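Local coordinates for p-47 protein (Clostridium botulinum, PDB 6EKT) that may form part of a progenitor toxin complex that protects botulinum neurotoxin during passage through the host gut, and has a fold like that of tubular lipid-binding proteins, at residues F93-T98 / N159-N164; P107-K112 / N164-N169. One frame throughout, in Å; residues are numbered along the deposited sequence.

Contact 1. Residues F93-T98 / N159-N164; sequences FKVRNT and NKLLIN
Leu161, on one turn of helix 152-168, reaches across to Phe93 near the end of strand 91-94, and its side chain carries the whole helix side of the contact. From CB the chain runs to CG, placed anti to its own carbonyl carbon and beside the backbone N (chi1 -70°), which sends the branch toward the strand. There CG forks, and CD1 does the touching. This methyl lies 3.8 Å from Phe93 CD2 and 4.0 Å from Phe93 CB, so it settles where the ring joins its stem and meets the ring obliquely. The two side chains cross at about a right angle. Beyond the end of the strand, Val95 CG2 approaches the same Leu161 CD1 at 4.1 Å; Val95 CG2 itself lies in the plane of the Phe93 ring, at its edge. One leucine methyl therefore has an aromatic side chain and a valine branch as neighbours, with no hydrogen bond between the segments. Phenylalanine and leucine suit these buried places because they fill space without leaving a polar group to satisfy, whereas the helix's more exposed flank is polar: Lys160 NZ bonds Asn164 OD1 at 2.7 Å, in the carbonyl plane, one turn along, and also reaches Gln62 OE1. Around the pair, Ile64 of strand 62-68 touches both Phe93 and Leu161, while Tyr157 and Phe158, earlier on the helix, also touch Phe93. At this level helix 152-168 packs on the inner strands 62-68 and 91-94 of the four-stranded antiparallel sheet.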
ATOM      1  N   PHE A  93      29.284  34.200   6.659  1.00 41.62           N
ATOM      2  CA  PHE A  93      28.623  35.239   5.882  1.00 40.91           C
ATOM      3  C   PHE A  93      29.198  36.611   6.223  1.00 41.56           C
ATOM      4  O   PHE A  93      29.753  36.802   7.309  1.00 41.10           O
ATOM      5  CB  PHE A  93      27.094  35.177   5.983  1.00 38.56           C
ATOM      6  CG  PHE A  93      26.531  35.620   7.306  1.00 38.02           C
ATOM      7  CD1 PHE A  93      26.379  34.714   8.358  1.00 38.00           C
ATOM      8  CD2 PHE A  93      26.097  36.939   7.489  1.00 37.47           C
ATOM      9  CE1 PHE A  93      25.828  35.118   9.576  1.00 37.56           C
ATOM     10  CE2 PHE A  93      25.546  37.348   8.704  1.00 36.99           C
ATOM     11  CZ  PHE A  93      25.409  36.435   9.745  1.00 36.95           C
ATOM     12  N   LYS A  94      29.085  37.511   5.266  1.00 42.70           N
ATOM     13  CA  LYS A  94      29.598  38.860   5.364  1.00 44.82           C
ATOM     14  C   LYS A  94      28.560  39.868   4.971  1.00 44.40           C
ATOM     15  O   LYS A  94      27.966  39.750   3.934  1.00 43.91           O
ATOM     16  CB  LYS A  94      30.788  39.002   4.421  1.00 47.28           C
ATOM     17  CG  LYS A  94      31.632  40.252   4.614  1.00 49.54           C
ATOM     18  CD  LYS A  94      33.011  40.086   3.984  1.00 51.41           C
ATOM     19  CE  LYS A  94      33.818  41.377   4.061  1.00 53.52           C
ATOM     20  NZ  LYS A  94      35.012  41.366   3.161  1.00 54.94           N
ATOM     21  N   VAL A  95      28.381  40.885   5.801  1.00 45.23           N
ATOM     22  CA  VAL A  95      27.414  41.916   5.537  1.00 46.92           C
ATOM     23  C   VAL A  95      27.963  43.350   5.496  1.00 50.72           C
ATOM     24  O   VAL A  95      28.310  43.820   4.452  1.00 52.89           O
ATOM     25  CB  VAL A  95      26.165  41.817   6.480  1.00 45.37           C
ATOM     26  CG1 VAL A  95      25.103  42.833   6.110  1.00 44.29           C
ATOM     27  CG2 VAL A  95      25.509  40.464   6.340  1.00 43.98           C
ATOM     28  N   ARG A  96      28.052  44.032   6.624  1.00 54.92           N
ATOM     29  CA  ARG A  96      28.424  45.456   6.595  1.00 59.06           C
ATOM     30  C   ARG A  96      29.875  45.621   6.997  1.00 61.72           C
ATOM     31  O   ARG A  96      30.227  46.341   7.916  1.00 64.22           O
ATOM     32  CB  ARG A  96      27.445  46.270   7.463  1.00 61.14           C
ATOM     33  CG  ARG A  96      26.083  46.518   6.808  1.00 62.15           C
ATOM     34  CD  ARG A  96      24.904  46.451   7.775  1.00 63.21           C
ATOM     35  NE  ARG A  96      25.269  47.069   9.030  1.00 66.08           N
ATOM     36  CZ  ARG A  96      24.439  47.629   9.899  1.00 66.45           C
ATOM     37  NH1 ARG A  96      23.140  47.641   9.679  1.00 63.82           N
ATOM     38  NH2 ARG A  96      24.941  48.168  11.017  1.00 65.22           N
ATOM     39  N   ASN A  97      30.720  44.993   6.214  1.00 61.93           N
ATOM     40  CA  ASN A  97      32.152  44.882   6.524  1.00 63.04           C
ATOM     41  C   ASN A  97      32.383  43.991   7.762  1.00 61.86           C
ATOM     42  O   ASN A  97      33.481  43.971   8.326  1.00 61.02           O
ATOM     43  CB  ASN A  97      32.796  46.279   6.703  1.00 67.06           C
ATOM     44  CG  ASN A  97      33.987  46.508   5.788  1.00 70.16           C
ATOM     45  OD1 ASN A  97      34.758  45.587   5.488  1.00 74.44           O
ATOM     46  ND2 ASN A  97      34.152  47.754   5.343  1.00 70.45           N
ATOM     47  N   THR A  98      31.344  43.248   8.164  1.00 57.95           N
ATOM     48  CA  THR A  98      31.403  42.311   9.291  1.00 56.54           C
ATOM     49  C   THR A  98      31.246  40.895   8.754  1.00 55.08           C
ATOM     50  O   THR A  98      30.306  40.615   8.007  1.00 51.64           O
ATOM     51  CB  THR A  98      30.276  42.563  10.321  1.00 57.88           C
ATOM     52  OG1 THR A  98      30.174  43.965  10.601  1.00 60.10           O
ATOM     53  CG2 THR A  98      30.540  41.808  11.622  1.00 58.83           C
ATOM     54  N   ASN A 159      19.408  34.428   8.202  1.00 29.01           N
ATOM     55  CA  ASN A 159      18.148  33.883   7.677  1.00 28.54           C
ATOM     56  C   ASN A 159      17.899  34.290   6.250  1.00 29.38           C
ATOM     57  O   ASN A 159      17.517  33.451   5.424  1.00 29.43           O
ATOM     58  CB  ASN A 159      16.964  34.303   8.546  1.00 27.54           C
ATOM     59  CG  ASN A 159      16.982  33.618   9.892  1.00 27.86           C
ATOM     60  OD1 ASN A 159      17.727  32.640  10.096  1.00 27.91           O
ATOM     61  ND2 ASN A 159      16.194  34.142  10.839  1.00 27.33           N
ATOM     62  N   LYS A 160      18.109  35.574   5.970  1.00 29.23           N
ATOM     63  CA  LYS A 160      17.952  36.098   4.625  1.00 30.36           C
ATOM     64  C   LYS A 160      18.940  35.446   3.657  1.00 30.71           C
ATOM     65  O   LYS A 160      18.533  34.988   2.591  1.00 30.68           O
ATOM     66  CB  LYS A 160      18.089  37.622   4.624  1.00 31.30           C
ATOM     67  CG  LYS A 160      17.823  38.270   3.277  1.00 33.05           C
ATOM     68  CD  LYS A 160      19.130  38.652   2.583  1.00 34.45           C
ATOM     69  CE  LYS A 160      18.880  39.513   1.354  1.00 35.41           C
ATOM     70  NZ  LYS A 160      20.021  39.386   0.396  1.00 36.16           N
ATOM     71  N   LEU A 161      20.216  35.402   4.039  1.00 30.72           N
ATOM     72  CA  LEU A 161      21.264  34.882   3.152  1.00 32.44           C
ATOM     73  C   LEU A 161      21.209  33.363   2.979  1.00 32.73           C
ATOM     74  O   LEU A 161      21.612  32.857   1.929  1.00 33.92           O
ATOM     75  CB  LEU A 161      22.659  35.327   3.610  1.00 33.47           C
ATOM     76  CG  LEU A 161      22.956  36.821   3.425  1.00 33.75           C
ATOM     77  CD1 LEU A 161      24.200  37.227   4.201  1.00 34.71           C
ATOM     78  CD2 LEU A 161      23.139  37.127   1.938  1.00 35.11           C
ATOM     79  N   LEU A 162      20.732  32.650   3.998  1.00 31.95           N
ATOM     80  CA  LEU A 162      20.515  31.199   3.879  1.00 33.56           C
ATOM     81  C   LEU A 162      19.521  30.877   2.772  1.00 33.35           C
ATOM     82  O   LEU A 162      19.754  29.990   1.962  1.00 34.27           O
ATOM     83  CB  LEU A 162      20.062  30.552   5.198  1.00 32.87           C
ATOM     84  CG  LEU A 162      19.873  29.013   5.104  1.00 33.65           C
ATOM     85  CD1 LEU A 162      20.457  28.268   6.296  1.00 33.79           C
ATOM     86  CD2 LEU A 162      18.412  28.618   4.890  1.00 32.00           C
ATOM     87  N   ILE A 163      18.409  31.597   2.758  1.00 33.47           N
ATOM     88  CA  ILE A 163      17.382  31.369   1.753  1.00 33.55           C
ATOM     89  C   ILE A 163      17.932  31.728   0.367  1.00 33.61           C
ATOM     90  O   ILE A 163      17.730  30.979  -0.592  1.00 33.23           O
ATOM     91  CB  ILE A 163      16.104  32.146   2.098  1.00 32.93           C
ATOM     92  CG1 ILE A 163      15.546  31.617   3.420  1.00 33.23           C
ATOM     93  CG2 ILE A 163      15.066  32.021   0.991  1.00 33.37           C
ATOM     94  CD1 ILE A 163      14.335  32.369   3.940  1.00 33.87           C
ATOM     95  N   ASN A 164      18.641  32.862   0.286  1.00 34.25           N
ATOM     96  CA  ASN A 164      19.282  33.279  -0.959  1.00 34.93           C
ATOM     97  C   ASN A 164      20.128  32.146  -1.497  1.00 34.99           C
ATOM     98  O   ASN A 164      20.001  31.784  -2.673  1.00 35.46           O
ATOM     99  CB  ASN A 164      20.188  34.493  -0.752  1.00 35.56           C
ATOM    100  CG  ASN A 164      19.456  35.814  -0.828  1.00 36.48           C
ATOM    101  OD1 ASN A 164      19.802  36.738  -0.106  1.00 34.98           O
ATOM    102  ND2 ASN A 164      18.470  35.924  -1.712  1.00 37.44           N
TER

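Contact 2. Residues P107-K112 / N164-N169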
ATOM      1  N   PRO A 107      21.262  24.674  11.470  1.00 34.31           N
ATOM      2  CA  PRO A 107      19.903  25.129  11.177  1.00 32.66           C
ATOM      3  C   PRO A 107      18.905  23.981  11.054  1.00 32.28           C
ATOM      4  O   PRO A 107      19.270  22.858  10.673  1.00 30.97           O
ATOM      5  CB  PRO A 107      20.048  25.835   9.817  1.00 32.69           C
ATOM      6  CG  PRO A 107      21.531  26.061   9.629  1.00 33.58           C
ATOM      7  CD  PRO A 107      22.142  24.866  10.303  1.00 34.55           C
ATOM      8  N   VAL A 108      17.658  24.279  11.405  1.00 30.94           N
ATOM      9  CA  VAL A 108      16.550  23.369  11.163  1.00 30.27           C
ATOM     10  C   VAL A 108      15.624  24.053  10.169  1.00 29.59           C
ATOM     11  O   VAL A 108      15.095  25.149  10.436  1.00 28.32           O
ATOM     12  CB  VAL A 108      15.791  23.011  12.466  1.00 30.06           C
ATOM     13  CG1 VAL A 108      14.672  22.011  12.185  1.00 29.47           C
ATOM     14  CG2 VAL A 108      16.754  22.465  13.510  1.00 31.62           C
ATOM     15  N   LEU A 109      15.462  23.411   9.017  1.00 28.68           N
ATOM     16  CA  LEU A 109      14.593  23.895   7.982  1.00 28.30           C
ATOM     17  C   LEU A 109      13.422  22.939   7.780  1.00 28.49           C
ATOM     18  O   LEU A 109      13.442  21.785   8.246  1.00 29.03           O
ATOM     19  CB  LEU A 109      15.362  24.050   6.662  1.00 28.63           C
ATOM     20  CG  LEU A 109      16.708  24.785   6.705  1.00 29.80           C
ATOM     21  CD1 LEU A 109      17.454  24.685   5.381  1.00 29.55           C
ATOM     22  CD2 LEU A 109      16.500  26.235   7.090  1.00 29.39           C
ATOM     23  N   GLU A 110      12.403  23.438   7.092  1.00 27.79           N
ATOM     24  CA  GLU A 110      11.393  22.586   6.499  1.00 28.09           C
ATOM     25  C   GLU A 110      11.369  22.845   5.009  1.00 28.38           C
ATOM     26  O   GLU A 110      11.283  23.993   4.575  1.00 27.65           O
ATOM     27  CB  GLU A 110      10.016  22.813   7.131  1.00 28.63           C
ATOM     28  CG  GLU A 110       9.830  21.993   8.386  1.00 29.79           C
ATOM     29  CD  GLU A 110       8.441  22.093   8.990  1.00 30.37           C
ATOM     30  OE1 GLU A 110       8.329  21.821  10.192  1.00 31.37           O
ATOM     31  OE2 GLU A 110       7.458  22.425   8.278  1.00 31.03           O
ATOM     32  N   ILE A 111      11.461  21.773   4.216  1.00 27.63           N
ATOM     33  CA  ILE A 111      11.485  21.923   2.766  1.00 28.04           C
ATOM     34  C   ILE A 111      10.389  21.050   2.184  1.00 28.09           C
ATOM     35  O   ILE A 111      10.255  19.881   2.566  1.00 27.62           O
ATOM     36  CB  ILE A 111      12.872  21.598   2.142  1.00 28.94           C
ATOM     37  CG1 ILE A 111      13.988  22.452   2.804  1.00 29.28           C
ATOM     38  CG2 ILE A 111      12.843  21.814   0.626  1.00 29.38           C
ATOM     39  CD1 ILE A 111      15.397  22.262   2.252  1.00 29.54           C
ATOM     40  N   LYS A 112       9.624  21.631   1.268  1.00 28.69           N
ATOM     41  CA  LYS A 112       8.547  20.925   0.578  1.00 30.29           C
ATOM     42  C   LYS A 112       9.112  19.825  -0.331  1.00 29.72           C
ATOM     43  O   LYS A 112      10.195  19.982  -0.898  1.00 28.66           O
ATOM     44  CB  LYS A 112       7.735  21.920  -0.246  1.00 31.90           C
ATOM     45  CG  LYS A 112       6.414  21.365  -0.759  1.00 35.39           C
ATOM     46  CD  LYS A 112       5.612  22.386  -1.539  1.00 37.52           C
ATOM     47  CE  LYS A 112       4.929  23.425  -0.652  1.00 37.36           C
ATOM     48  NZ  LYS A 112       3.954  22.807   0.271  1.00 41.33           N
ATOM     49  N   ASN A 164      18.641  32.862   0.286  1.00 34.25           N
ATOM     50  CA  ASN A 164      19.282  33.279  -0.959  1.00 34.93           C
ATOM     51  C   ASN A 164      20.128  32.146  -1.497  1.00 34.99           C
ATOM     52  O   ASN A 164      20.001  31.784  -2.673  1.00 35.46           O
ATOM     53  CB  ASN A 164      20.188  34.493  -0.752  1.00 35.56           C
ATOM     54  CG  ASN A 164      19.456  35.814  -0.828  1.00 36.48           C
ATOM     55  OD1 ASN A 164      19.802  36.738  -0.106  1.00 34.98           O
ATOM     56  ND2 ASN A 164      18.470  35.924  -1.712  1.00 37.44           N
ATOM     57  N   ALA A 165      20.970  31.588  -0.623  1.00 34.38           N
ATOM     58  CA  ALA A 165      21.901  30.542  -1.007  1.00 35.22           C
ATOM     59  C   ALA A 165      21.183  29.239  -1.433  1.00 35.01           C
ATOM     60  O   ALA A 165      21.538  28.633  -2.455  1.00 35.11           O
ATOM     61  CB  ALA A 165      22.916  30.295   0.103  1.00 34.97           C
ATOM     62  N   PHE A 166      20.154  28.839  -0.689  1.00 34.44           N
ATOM     63  CA  PHE A 166      19.392  27.633  -1.064  1.00 35.38           C
ATOM     64  C   PHE A 166      18.745  27.763  -2.437  1.00 36.45           C
ATOM     65  O   PHE A 166      18.982  26.923  -3.310  1.00 37.73           O
ATOM     66  CB  PHE A 166      18.366  27.242   0.019  1.00 33.87           C
ATOM     67  CG  PHE A 166      18.940  26.370   1.102  1.00 33.89           C
ATOM     68  CD1 PHE A 166      19.977  26.826   1.919  1.00 34.46           C
ATOM     69  CD2 PHE A 166      18.447  25.079   1.310  1.00 33.73           C
ATOM     70  CE1 PHE A 166      20.521  26.017   2.915  1.00 34.89           C
ATOM     71  CE2 PHE A 166      18.991  24.259   2.295  1.00 33.92           C
ATOM     72  CZ  PHE A 166      20.021  24.731   3.104  1.00 35.07           C
ATOM     73  N   ILE A 167      17.977  28.832  -2.644  1.00 36.94           N
ATOM     74  CA  ILE A 167      17.277  29.036  -3.916  1.00 38.71           C
ATOM     75  C   ILE A 167      18.274  29.127  -5.080  1.00 40.81           C
ATOM     76  O   ILE A 167      18.086  28.452  -6.103  1.00 40.77           O
ATOM     77  CB  ILE A 167      16.274  30.213  -3.879  1.00 38.95           C
ATOM     78  CG1 ILE A 167      15.076  29.843  -2.991  1.00 38.19           C
ATOM     79  CG2 ILE A 167      15.795  30.588  -5.285  1.00 39.64           C
ATOM     80  CD1 ILE A 167      14.336  31.029  -2.410  1.00 38.33           C
ATOM     81  N   GLN A 168      19.352  29.891  -4.910  1.00 41.54           N
ATOM     82  CA  GLN A 168      20.329  30.019  -5.989  1.00 45.08           C
ATOM     83  C   GLN A 168      21.058  28.702  -6.322  1.00 45.22           C
ATOM     84  O   GLN A 168      21.486  28.513  -7.456  1.00 48.26           O
ATOM     85  CB  GLN A 168      21.312  31.168  -5.732  1.00 47.53           C
ATOM     86  CG  GLN A 168      22.010  31.648  -6.998  1.00 52.07           C
ATOM     87  CD  GLN A 168      23.257  32.421  -6.689  1.00 55.06           C
ATOM     88  OE1 GLN A 168      24.275  31.844  -6.313  1.00 58.60           O
ATOM     89  NE2 GLN A 168      23.191  33.737  -6.837  1.00 56.92           N
ATOM     90  N   ASN A 169      21.160  27.792  -5.353  1.00 43.58           N
ATOM     91  CA  ASN A 169      21.878  26.523  -5.525  1.00 44.80           C
ATOM     92  C   ASN A 169      20.952  25.307  -5.656  1.00 44.52           C
ATOM     93  O   ASN A 169      21.379  24.161  -5.464  1.00 44.53           O
ATOM     94  CB  ASN A 169      22.829  26.302  -4.358  1.00 43.97           C
ATOM     95  CG  ASN A 169      24.046  27.188  -4.421  1.00 45.33           C
ATOM     96  OD1 ASN A 169      25.033  26.857  -5.076  1.00 46.87           O
ATOM     97  ND2 ASN A 169      23.989  28.318  -3.727  1.00 43.93           N
TER
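Strand 108-118 and the last turns of helix 152-168 approach most closely in backbone at Ile111 and Phe166, whose CA atoms stand 10.5 Å apart, a separation that leaves the contact between these two segments to side chains. Phe166 reaches into it, its CB turned toward the strand; a flat, apolar ring can span so wide a gap. Leu109 comes from the opposite direction to meet the far end of the ring: Leu109 CD1 lies 3.4 Å from Phe166 CZ and 3.5 Å from Phe166 CE2, a close approach for a methyl and an aromatic carbon. Ile111, two residues on, sends its CD1 to within 4.1 Å of Phe166 CE2, crossing the phenylalanine at about a right angle. Ile111 CG1 is anti to its carbonyl carbon (chi1 -55°), and with chi2 extended (-178°) the terminal methyl is carried out to the ring. Both aliphatic tips meet the ring obliquely. Leu109 and Ile111 suit this side of the strand because they bring methyls to the ring with no polar group to bury, whereas Glu110, between them, makes salt bridges to Arg83 and Lys140. Asn169, first to leave helical geometry, gives its ND2 to Ala165 O at 2.8 Å, a nearly straight bond (167°), and the same nitrogen bonds Leu54 O. Phe166 also stacks edge-to-face with Phe53 and touches Ile139 of strand 124-141. Helix 152-168 thus covers the six-stranded antiparallel sheet through apolar side chains, consistent with the sheet-and-helix build of TULIP-like proteins.

Both contacts are apolar, without a hydrogen bond between their segments, and both use helix 152-168, whose Asn164 they share. All three touching residues of contact 2 are buried; in contact 1 Val95 is partly exposed, and its centre lies farther from the chain's centre (about 45 Å against about 31 Å). Contact 1 sets the helix against the four-stranded sheet, contact 2 against strand 108-118 of a six-stranded one. The chemistry is alike but the roles are exchanged: Phe93 comes from the strand, with Val95 just beyond it, in contact 1, and Phe166 from the helix in contact 2. Leu162 connects the two, its CD2 lying 3.8 Å from Leu109 CD2.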